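PDB 4CNB: proximal thread matrix protein 1 from Mytilus galloprovincialis, which binds zinc, contains two von Willebrand factor type A domains and, as its name suggests, probably serves as a matrix component of the proximal part of mussel byssal threads. Local coordinates for residues Phe257-Ser262 against Val364-Thr369. Numbering follows the deposited sequence.
Sequences FVFDAS and VVILLT
The ring of F259 leans over the neighbouring strand and lays one face on L368, whose CB sits 3.4 Å above the ring plane, over its centre, in a CH-pi contact. The same ring turns its edge to the backbone, where I366 O lies near the ring plane and 3.3 Å from CE1 of F259. On this side of the sheet F257 and I366 run alongside one another, CE1 of F257 reaching CD1 of I366 at 3.8 Å. Strands 253-260 and 362-369 are the central parallel pair of the second von Willebrand factor type A domain, an alpha/beta fold, and helix 272-285 covers F259 and L368 through M276. An alanine at F259 would probably leave L368 CB without its aromatic face and open a gap beside M276 and M280 of that helix. On the other face V258 holds CG1 anti to its backbone N (chi1 -178°), which brings this methyl to L367 CD2 at 3.6 Å, while CG2 meets V365 CG1. Three backbone hydrogen bonds join the strands: V258 N to I366 O, L368 N to V258 O, and D260 N to L368 O. Beyond them the D260 carboxylate divides its oxygens, OD1 accepting from S262 N at 2.7 Å in an Asx turn and OD2 from D370 N.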
ATOM      1  N   PHE A 257      12.847  -9.698   9.960  1.00  5.90           N
ATOM      2  CA  PHE A 257      11.834 -10.348  10.776  1.00  6.08           C
ATOM      3  C   PHE A 257      11.847  -9.690  12.153  1.00 10.88           C
ATOM      4  O   PHE A 257      12.898  -9.599  12.805  1.00  6.09           O
ATOM      5  CB  PHE A 257      12.118 -11.837  10.958  1.00  8.59           C
ATOM      6  CG  PHE A 257      12.067 -12.640   9.686  1.00 12.42           C
ATOM      7  CD1 PHE A 257      10.863 -12.885   9.052  1.00 11.32           C
ATOM      8  CD2 PHE A 257      13.224 -13.171   9.143  1.00 10.22           C
ATOM      9  CE1 PHE A 257      10.822 -13.634   7.883  1.00 12.54           C
ATOM     10  CE2 PHE A 257      13.182 -13.912   7.986  1.00 12.33           C
ATOM     11  CZ  PHE A 257      11.977 -14.138   7.356  1.00  9.70           C
ATOM     12  N   VAL A 258      10.677  -9.231  12.578  1.00  5.42           N
ATOM     13  CA  VAL A 258      10.487  -8.688  13.904  1.00  6.82           C
ATOM     14  C   VAL A 258       9.451  -9.583  14.547  1.00  7.39           C
ATOM     15  O   VAL A 258       8.253  -9.436  14.297  1.00 10.42           O
ATOM     16  CB  VAL A 258       9.995  -7.241  13.832  1.00  8.99           C
ATOM     17  CG1 VAL A 258       9.834  -6.637  15.237  1.00  7.31           C
ATOM     18  CG2 VAL A 258      10.975  -6.415  12.989  1.00  7.99           C
ATOM     19  N   PHE A 259       9.917 -10.540  15.335  1.00  8.76           N
ATOM     20  CA  PHE A 259       9.054 -11.602  15.819  1.00  8.60           C
ATOM     21  C   PHE A 259       8.963 -11.667  17.335  1.00 10.35           C
ATOM     22  O   PHE A 259       9.918 -11.375  18.076  1.00  7.45           O
ATOM     23  CB  PHE A 259       9.511 -12.953  15.263  1.00 12.26           C
ATOM     24  CG  PHE A 259       8.886 -13.314  13.935  1.00 16.84           C
ATOM     25  CD1 PHE A 259       8.547 -12.337  13.003  1.00 15.41           C
ATOM     26  CD2 PHE A 259       8.645 -14.643  13.610  1.00 17.30           C
ATOM     27  CE1 PHE A 259       7.965 -12.691  11.773  1.00 17.60           C
ATOM     28  CE2 PHE A 259       8.072 -14.995  12.391  1.00 15.37           C
ATOM     29  CZ  PHE A 259       7.736 -14.019  11.473  1.00 13.51           C
ATOM     30  N   ASP A 260       7.768 -12.039  17.772  1.00 12.30           N
ATOM     31  CA  ASP A 260       7.434 -12.267  19.170  1.00 12.78           C
ATOM     32  C   ASP A 260       8.360 -13.316  19.800  1.00 12.21           C
ATOM     33  O   ASP A 260       8.598 -14.354  19.210  1.00 14.79           O
ATOM     34  CB  ASP A 260       5.993 -12.752  19.167  1.00 15.70           C
ATOM     35  CG  ASP A 260       5.383 -12.871  20.537  1.00 16.32           C
ATOM     36  OD1 ASP A 260       6.086 -12.799  21.566  1.00 13.96           O
ATOM     37  OD2 ASP A 260       4.150 -13.070  20.552  1.00 17.52           O
ATOM     38  N   ALA A 261       8.875 -13.037  20.994  1.00 11.77           N
ATOM     39  CA  ALA A 261       9.649 -14.025  21.741  1.00 13.13           C
ATOM     40  C   ALA A 261       9.116 -14.199  23.163  1.00 16.85           C
ATOM     41  O   ALA A 261       9.847 -14.590  24.069  1.00 19.19           O
ATOM     42  CB  ALA A 261      11.112 -13.638  21.772  1.00 14.16           C
ATOM     43  N   SER A 262       7.835 -13.908  23.348  1.00 14.42           N
ATOM     44  CA  SER A 262       7.176 -14.038  24.637  1.00 16.22           C
ATOM     45  C   SER A 262       7.069 -15.485  25.101  1.00 17.26           C
ATOM     46  O   SER A 262       7.076 -16.399  24.291  1.00 17.01           O
ATOM     47  CB  SER A 262       5.768 -13.448  24.540  1.00 18.70           C
ATOM     48  OG  SER A 262       5.025 -13.681  25.719  1.00 22.91           O
ATOM     49  N   VAL A 364      11.832  -4.366   3.784  1.00  8.12           N
ATOM     50  CA  VAL A 364      10.604  -5.034   4.192  1.00 10.10           C
ATOM     51  C   VAL A 364      10.721  -5.432   5.647  1.00  7.85           C
ATOM     52  O   VAL A 364      11.764  -5.904   6.074  1.00  8.53           O
ATOM     53  CB  VAL A 364      10.374  -6.351   3.400  1.00 15.17           C
ATOM     54  CG1 VAL A 364       9.097  -7.037   3.851  1.00 10.04           C
ATOM     55  CG2 VAL A 364      10.360  -6.093   1.905  1.00  9.99           C
ATOM     56  N   VAL A 365       9.647  -5.229   6.401  1.00  8.82           N
ATOM     57  CA  VAL A 365       9.501  -5.789   7.738  1.00  4.73           C
ATOM     58  C   VAL A 365       8.346  -6.774   7.731  1.00 12.48           C
ATOM     59  O   VAL A 365       7.269  -6.505   7.164  1.00 10.64           O
ATOM     60  CB  VAL A 365       9.262  -4.682   8.808  1.00  7.61           C
ATOM     61  CG1 VAL A 365       8.834  -5.278  10.137  1.00 10.15           C
ATOM     62  CG2 VAL A 365      10.522  -3.854   9.011  1.00  6.95           C
ATOM     63  N   ILE A 366       8.587  -7.934   8.328  1.00  8.56           N
ATOM     64  CA  ILE A 366       7.557  -8.930   8.531  1.00  9.59           C
ATOM     65  C   ILE A 366       7.477  -9.113  10.031  1.00 11.52           C
ATOM     66  O   ILE A 366       8.403  -9.648  10.637  1.00  8.61           O
ATOM     67  CB  ILE A 366       7.918 -10.271   7.867  1.00 10.60           C
ATOM     68  CG1 ILE A 366       8.023 -10.117   6.354  1.00 13.42           C
ATOM     69  CG2 ILE A 366       6.872 -11.342   8.176  1.00  9.22           C
ATOM     70  CD1 ILE A 366       8.767 -11.238   5.709  1.00 15.14           C
ATOM     71  N   LEU A 367       6.377  -8.635  10.617  1.00 10.43           N
ATOM     72  CA  LEU A 367       6.149  -8.663  12.057  1.00  8.84           C
ATOM     73  C   LEU A 367       5.145  -9.756  12.420  1.00  9.42           C
ATOM     74  O   LEU A 367       4.117  -9.918  11.754  1.00 10.85           O
ATOM     75  CB  LEU A 367       5.623  -7.294  12.498  1.00  9.13           C
ATOM     76  CG  LEU A 367       5.142  -6.948  13.924  1.00 13.96           C
ATOM     77  CD1 LEU A 367       4.231  -7.992  14.573  1.00 16.81           C
ATOM     78  CD2 LEU A 367       6.296  -6.610  14.833  1.00 14.57           C
ATOM     79  N   LEU A 368       5.444 -10.502  13.477  1.00 10.17           N
ATOM     80  CA  LEU A 368       4.541 -11.527  13.978  1.00 11.09           C
ATOM     81  C   LEU A 368       4.359 -11.398  15.485  1.00 11.89           C
ATOM     82  O   LEU A 368       5.343 -11.342  16.245  1.00 12.15           O
ATOM     83  CB  LEU A 368       5.051 -12.923  13.629  1.00 12.39           C
ATOM     84  CG  LEU A 368       4.063 -14.051  13.922  1.00 15.59           C
ATOM     85  CD1 LEU A 368       4.332 -15.246  13.009  1.00 17.61           C
ATOM     86  CD2 LEU A 368       4.096 -14.471  15.384  1.00 14.58           C
ATOM     87  N   THR A 369       3.098 -11.362  15.918  1.00  9.06           N
ATOM     88  CA  THR A 369       2.794 -11.255  17.338  1.00 13.43           C
ATOM     89  C   THR A 369       1.615 -12.136  17.759  1.00 12.61           C
ATOM     90  O   THR A 369       0.693 -12.378  16.975  1.00 14.25           O
ATOM     91  CB  THR A 369       2.485  -9.792  17.732  1.00 10.52           C
ATOM     92  OG1 THR A 369       2.379  -9.701  19.153  1.00 13.61           O
ATOM     93  CG2 THR A 369       1.190  -9.316  17.095  1.00  9.96           C
TER